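Local coordinates for protein N-acetylglucosamine-6-phosphate deacetylase (Mycobacterium smegmatis, PDB 6FV4) that probably removes the acetyl group from N-acetylglucosamine-6-phosphate, as a metal-dependent hydrolase of the amidohydrolase superfamily, at residues F81-V93 with R118-I132. The protein carries 1 engineered substitution. Residues are numbered along the deposited sequence; the frame is centred on the assembly and turned at random.
Sequences FSAATDDETARAV and RQVSGLARQVRAGLI
Two neighbouring outer helices of the metal-dependent hydrolase (beta/alpha) barrel, 86-98 and 113-129, meet here through D86, T89, R125 and Q126. The segment axes cross at -54° and come within 10.9 Å, and strand 104-109 lies beneath both. Q126 is central. Its chain bends at chi2 (143°), which turns the amide toward the first turn of helix 86-98. There NE2 donates to D86 OD1 at 2.8 Å, almost straight, in the plane of its own amide, and it meets OD1 on the anti side. At the other end of the amide, T89 OG1 donates to Q126 OE1 at 2.7 Å, from above the carbonyl plane. The amide is thus fixed at both ends, which sets its flip. R125 forms an end-on salt bridge with D86, NH1 to OD1 and NH2 to OD2; the carboxylate and guanidinium planes are 38° apart. NH1 meets OD1 on the syn side, so this oxygen takes two donors. T85 caps helix 86-98, its OG1 accepting from E88 N at 3.2 Å. Nearby, A84 lies over G122, with 5.1 Å between their CA atoms, and A84 CB rests 3.8 Å from Q119 O. A Schellman motif at G130 follows helix 113-129 and leads into L131 and I132, which pack on T89, A90 and V93. F81, whose backbone is hydrogen-bonded to that of the zinc ligand H74, reaches the same apolar patch: its CE1 lies 3.9 Å from I132 CG2.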
loop_
_atom_site.group_PDB
_atom_site.type_symbol
_atom_site.label_atom_id
_atom_site.label_comp_id
_atom_site.label_asym_id
_atom_site.label_seq_id
_atom_site.Cartn_x
_atom_site.Cartn_y
_atom_site.Cartn_z
ATOM N N PHE B 81 29.612 1.641 -15.791
ATOM C CA PHE B 81 30.415 1.962 -14.608
ATOM C C PHE B 81 31.248 0.769 -14.156
ATOM O O PHE B 81 32.376 0.951 -13.681
ATOM C CB PHE B 81 29.532 2.460 -13.458
ATOM C CG PHE B 81 28.901 3.795 -13.716
ATOM C CD1 PHE B 81 29.666 4.873 -14.113
ATOM C CD2 PHE B 81 27.528 3.965 -13.578
ATOM C CE1 PHE B 81 29.080 6.101 -14.365
ATOM C CE2 PHE B 81 26.937 5.190 -13.814
ATOM C CZ PHE B 81 27.699 6.259 -14.214
ATOM N N SER B 82 30.741 -0.460 -14.334
ATOM C CA SER B 82 31.519 -1.645 -13.968
ATOM C C SER B 82 32.842 -1.767 -14.731
ATOM O O SER B 82 33.702 -2.551 -14.312
ATOM C CB SER B 82 30.689 -2.909 -14.187
ATOM O OG SER B 82 30.370 -3.062 -15.555
ATOM N N ALA B 83 33.025 -1.027 -15.832
ATOM C CA ALA B 83 34.325 -0.969 -16.498
ATOM C C ALA B 83 35.356 -0.215 -15.664
ATOM O O ALA B 83 36.555 -0.528 -15.722
ATOM C CB ALA B 83 34.182 -0.303 -17.869
ATOM N N ALA B 84 34.905 0.784 -14.903
ATOM C CA ALA B 84 35.761 1.586 -14.028
ATOM C C ALA B 84 36.914 2.207 -14.806
ATOM O O ALA B 84 38.074 2.146 -14.394
ATOM C CB ALA B 84 36.275 0.760 -12.843
ATOM N N THR B 85 36.585 2.811 -15.945
ATOM C CA THR B 85 37.551 3.538 -16.754
ATOM C C THR B 85 37.050 4.956 -16.974
ATOM O O THR B 85 35.841 5.214 -16.957
ATOM C CB THR B 85 37.806 2.852 -18.116
ATOM O OG1 THR B 85 36.636 2.943 -18.938
ATOM C CG2 THR B 85 38.181 1.391 -17.930
ATOM N N ASP B 86 37.994 5.876 -17.173
ATOM C CA ASP B 86 37.638 7.274 -17.396
ATOM C C ASP B 86 36.751 7.441 -18.617
ATOM O O ASP B 86 35.868 8.306 -18.632
ATOM C CB ASP B 86 38.899 8.128 -17.552
ATOM C CG ASP B 86 39.671 8.270 -16.250
ATOM O OD1 ASP B 86 39.063 8.061 -15.179
ATOM O OD2 ASP B 86 40.876 8.598 -16.291
ATOM N N ASP B 87 36.963 6.617 -19.641
ATOM C CA ASP B 87 36.211 6.764 -20.878
ATOM C C ASP B 87 34.776 6.260 -20.719
ATOM O O ASP B 87 33.826 6.915 -21.164
ATOM C CB ASP B 87 36.948 6.029 -21.996
ATOM C CG ASP B 87 36.110 5.853 -23.239
ATOM O OD1 ASP B 87 35.418 6.814 -23.654
ATOM O OD2 ASP B 87 36.141 4.740 -23.814
ATOM N N GLU B 88 34.593 5.108 -20.072
ATOM C CA GLU B 88 33.240 4.597 -19.896
ATOM C C GLU B 88 32.461 5.450 -18.905
ATOM O O GLU B 88 31.286 5.750 -19.133
ATOM C CB GLU B 88 33.282 3.136 -19.457
ATOM C CG GLU B 88 33.985 2.260 -20.467
ATOM C CD GLU B 88 33.190 1.055 -20.897
ATOM O OE1 GLU B 88 31.948 1.051 -20.744
ATOM O OE2 GLU B 88 33.818 0.096 -21.400
ATOM N N THR B 89 33.098 5.857 -17.806
ATOM C CA THR B 89 32.403 6.702 -16.841
ATOM C C THR B 89 32.046 8.048 -17.451
ATOM O O THR B 89 30.943 8.565 -17.225
ATOM C CB THR B 89 33.253 6.874 -15.591
ATOM O OG1 THR B 89 33.427 5.591 -14.989
ATOM C CG2 THR B 89 32.552 7.806 -14.576
ATOM N N ALA B 90 32.951 8.619 -18.250
ATOM C CA ALA B 90 32.677 9.920 -18.853
ATOM C C ALA B 90 31.471 9.857 -19.786
ATOM O O ALA B 90 30.659 10.785 -19.819
ATOM C CB ALA B 90 33.902 10.436 -19.597
ATOM N N ARG B 91 31.338 8.766 -20.549
ATOM C CA ARG B 91 30.223 8.633 -21.482
ATOM C C ARG B 91 28.897 8.459 -20.749
ATOM O O ARG B 91 27.865 9.009 -21.169
ATOM C CB ARG B 91 30.468 7.450 -22.427
ATOM C CG ARG B 91 31.448 7.733 -23.547
ATOM C CD ARG B 91 31.232 6.811 -24.748
ATOM N NE ARG B 91 31.505 5.408 -24.433
ATOM C CZ ARG B 91 32.703 4.831 -24.521
ATOM N NH1 ARG B 91 33.755 5.532 -24.917
ATOM N NH2 ARG B 91 32.851 3.545 -24.214
ATOM N N ALA B 92 28.891 7.656 -19.681
ATOM C CA ALA B 92 27.667 7.476 -18.909
ATOM C C ALA B 92 27.267 8.777 -18.240
ATOM O O ALA B 92 26.095 9.188 -18.298
ATOM C CB ALA B 92 27.855 6.381 -17.865
ATOM N N VAL B 93 28.240 9.451 -17.633
ATOM C CA VAL B 93 27.971 10.706 -16.946
ATOM C C VAL B 93 27.453 11.746 -17.925
ATOM O O VAL B 93 26.478 12.447 -17.643
ATOM C CB VAL B 93 29.241 11.189 -16.219
ATOM C CG1 VAL B 93 29.118 12.655 -15.852
ATOM C CG2 VAL B 93 29.486 10.322 -14.987
ATOM N N ARG B 118 39.063 -4.013 -7.736
ATOM C CA ARG B 118 39.522 -3.172 -8.839
ATOM C C ARG B 118 38.446 -2.168 -9.252
ATOM O O ARG B 118 38.730 -0.977 -9.446
ATOM C CB ARG B 118 39.929 -4.048 -10.028
ATOM C CG ARG B 118 39.991 -3.315 -11.379
ATOM C CD ARG B 118 40.169 -4.270 -12.574
ATOM N NE ARG B 118 39.088 -5.250 -12.690
ATOM C CZ ARG B 118 37.922 -5.016 -13.286
ATOM N NH1 ARG B 118 37.673 -3.828 -13.835
ATOM N NH2 ARG B 118 36.993 -5.964 -13.326
ATOM N N GLN B 119 37.200 -2.633 -9.392
ATOM C CA GLN B 119 36.116 -1.739 -9.790
ATOM C C GLN B 119 35.910 -0.639 -8.759
ATOM O O GLN B 119 35.802 0.542 -9.107
ATOM C CB GLN B 119 34.832 -2.543 -9.994
ATOM C CG GLN B 119 34.887 -3.489 -11.173
ATOM C CD GLN B 119 33.717 -4.462 -11.190
ATOM O OE1 GLN B 119 32.838 -4.398 -10.340
ATOM N NE2 GLN B 119 33.700 -5.364 -12.163
ATOM N N VAL B 120 35.859 -1.010 -7.476
ATOM C CA VAL B 120 35.686 -0.018 -6.418
ATOM C C VAL B 120 36.837 0.982 -6.428
ATOM O O VAL B 120 36.616 2.200 -6.405
ATOM C CB VAL B 120 35.537 -0.712 -5.054
ATOM C CG1 VAL B 120 35.754 0.275 -3.910
ATOM C CG2 VAL B 120 34.137 -1.335 -4.938
ATOM N N SER B 121 38.083 0.483 -6.491
ATOM C CA SER B 121 39.245 1.368 -6.537
ATOM C C SER B 121 39.159 2.353 -7.696
ATOM O O SER B 121 39.391 3.555 -7.521
ATOM C CB SER B 121 40.540 0.549 -6.650
ATOM O OG SER B 121 40.855 -0.082 -5.427
ATOM N N GLY B 122 38.832 1.859 -8.894
ATOM C CA GLY B 122 38.738 2.740 -10.051
ATOM C C GLY B 122 37.587 3.733 -9.985
ATOM O O GLY B 122 37.718 4.883 -10.428
ATOM N N LEU B 123 36.429 3.308 -9.468
ATOM C CA LEU B 123 35.322 4.260 -9.382
ATOM C C LEU B 123 35.573 5.297 -8.290
ATOM O O LEU B 123 35.142 6.450 -8.420
ATOM C CB LEU B 123 33.989 3.531 -9.136
ATOM C CG LEU B 123 33.267 2.840 -10.295
ATOM C CD1 LEU B 123 31.870 2.346 -9.853
ATOM C CD2 LEU B 123 33.129 3.773 -11.492
ATOM N N ALA B 124 36.261 4.915 -7.208
ATOM C CA ALA B 124 36.565 5.882 -6.150
ATOM C C ALA B 124 37.373 7.060 -6.691
ATOM O O ALA B 124 37.208 8.196 -6.239
ATOM C CB ALA B 124 37.328 5.199 -5.013
ATOM N N ARG B 125 38.242 6.810 -7.669
ATOM C CA ARG B 125 39.000 7.899 -8.280
ATOM C C ARG B 125 38.081 8.841 -9.055
ATOM O O ARG B 125 38.282 10.066 -9.066
ATOM C CB ARG B 125 40.092 7.319 -9.187
ATOM C CG ARG B 125 40.904 8.374 -9.919
ATOM C CD ARG B 125 42.049 7.749 -10.736
ATOM N NE ARG B 125 42.419 8.662 -11.810
ATOM C CZ ARG B 125 41.909 8.600 -13.033
ATOM N NH1 ARG B 125 41.037 7.643 -13.332
ATOM N NH2 ARG B 125 42.276 9.482 -13.959
ATOM N N GLN B 126 37.056 8.298 -9.702
ATOM C CA GLN B 126 36.116 9.179 -10.389
ATOM C C GLN B 126 35.165 9.886 -9.428
ATOM O O GLN B 126 34.706 10.992 -9.733
ATOM C CB GLN B 126 35.359 8.393 -11.450
ATOM C CG GLN B 126 36.213 8.202 -12.703
ATOM C CD GLN B 126 36.002 6.865 -13.327
ATOM O OE1 GLN B 126 35.062 6.155 -12.978
ATOM N NE2 GLN B 126 36.863 6.506 -14.269
ATOM N N VAL B 127 34.864 9.296 -8.270
ATOM C CA VAL B 127 34.214 10.066 -7.206
ATOM C C VAL B 127 35.071 11.272 -6.819
ATOM O O VAL B 127 34.591 12.414 -6.762
ATOM C CB VAL B 127 33.925 9.169 -5.987
ATOM C CG1 VAL B 127 33.203 9.979 -4.890
ATOM C CG2 VAL B 127 33.062 7.969 -6.393
ATOM N N ARG B 128 36.364 11.033 -6.545
ATOM C CA ARG B 128 37.254 12.126 -6.154
ATOM C C ARG B 128 37.402 13.153 -7.266
ATOM O O ARG B 128 37.520 14.351 -6.989
ATOM C CB ARG B 128 38.621 11.571 -5.727
ATOM C CG ARG B 128 38.593 10.943 -4.338
ATOM C CD ARG B 128 39.971 10.497 -3.847
ATOM N NE ARG B 128 40.498 9.372 -4.613
ATOM C CZ ARG B 128 40.276 8.095 -4.328
ATOM N NH1 ARG B 128 39.507 7.759 -3.298
ATOM N NH2 ARG B 128 40.807 7.153 -5.094
ATOM N N ALA B 129 37.351 12.718 -8.529
ATOM C CA ALA B 129 37.392 13.659 -9.643
ATOM C C ALA B 129 36.080 14.419 -9.836
ATOM O O ALA B 129 36.066 15.423 -10.551
ATOM C CB ALA B 129 37.742 12.931 -10.944
ATOM N N GLY B 130 34.983 13.977 -9.238
ATOM C CA GLY B 130 33.743 14.719 -9.377
ATOM C C GLY B 130 32.829 14.282 -10.502
ATOM O O GLY B 130 31.810 14.948 -10.744
ATOM N N LEU B 131 33.144 13.183 -11.188
ATOM C CA LEU B 131 32.259 12.690 -12.241
ATOM C C LEU B 131 31.015 12.040 -11.656
ATOM O O LEU B 131 29.906 12.224 -12.175
ATOM C CB LEU B 131 32.999 11.698 -13.137
ATOM C CG LEU B 131 33.923 12.294 -14.198
ATOM C CD1 LEU B 131 35.360 12.453 -13.679
ATOM C CD2 LEU B 131 33.905 11.433 -15.453
ATOM N N ILE B 132 31.191 11.252 -10.596
ATOM C CA ILE B 132 30.111 10.585 -9.888
ATOM C C ILE B 132 30.220 10.961 -8.423
ATOM O O ILE B 132 31.249 11.444 -7.961
ATOM C CB ILE B 132 30.151 9.057 -10.062
ATOM C CG1 ILE B 132 31.577 8.544 -9.893
ATOM C CG2 ILE B 132 29.659 8.674 -11.448
ATOM C CD1 ILE B 132 31.648 7.040 -9.793
#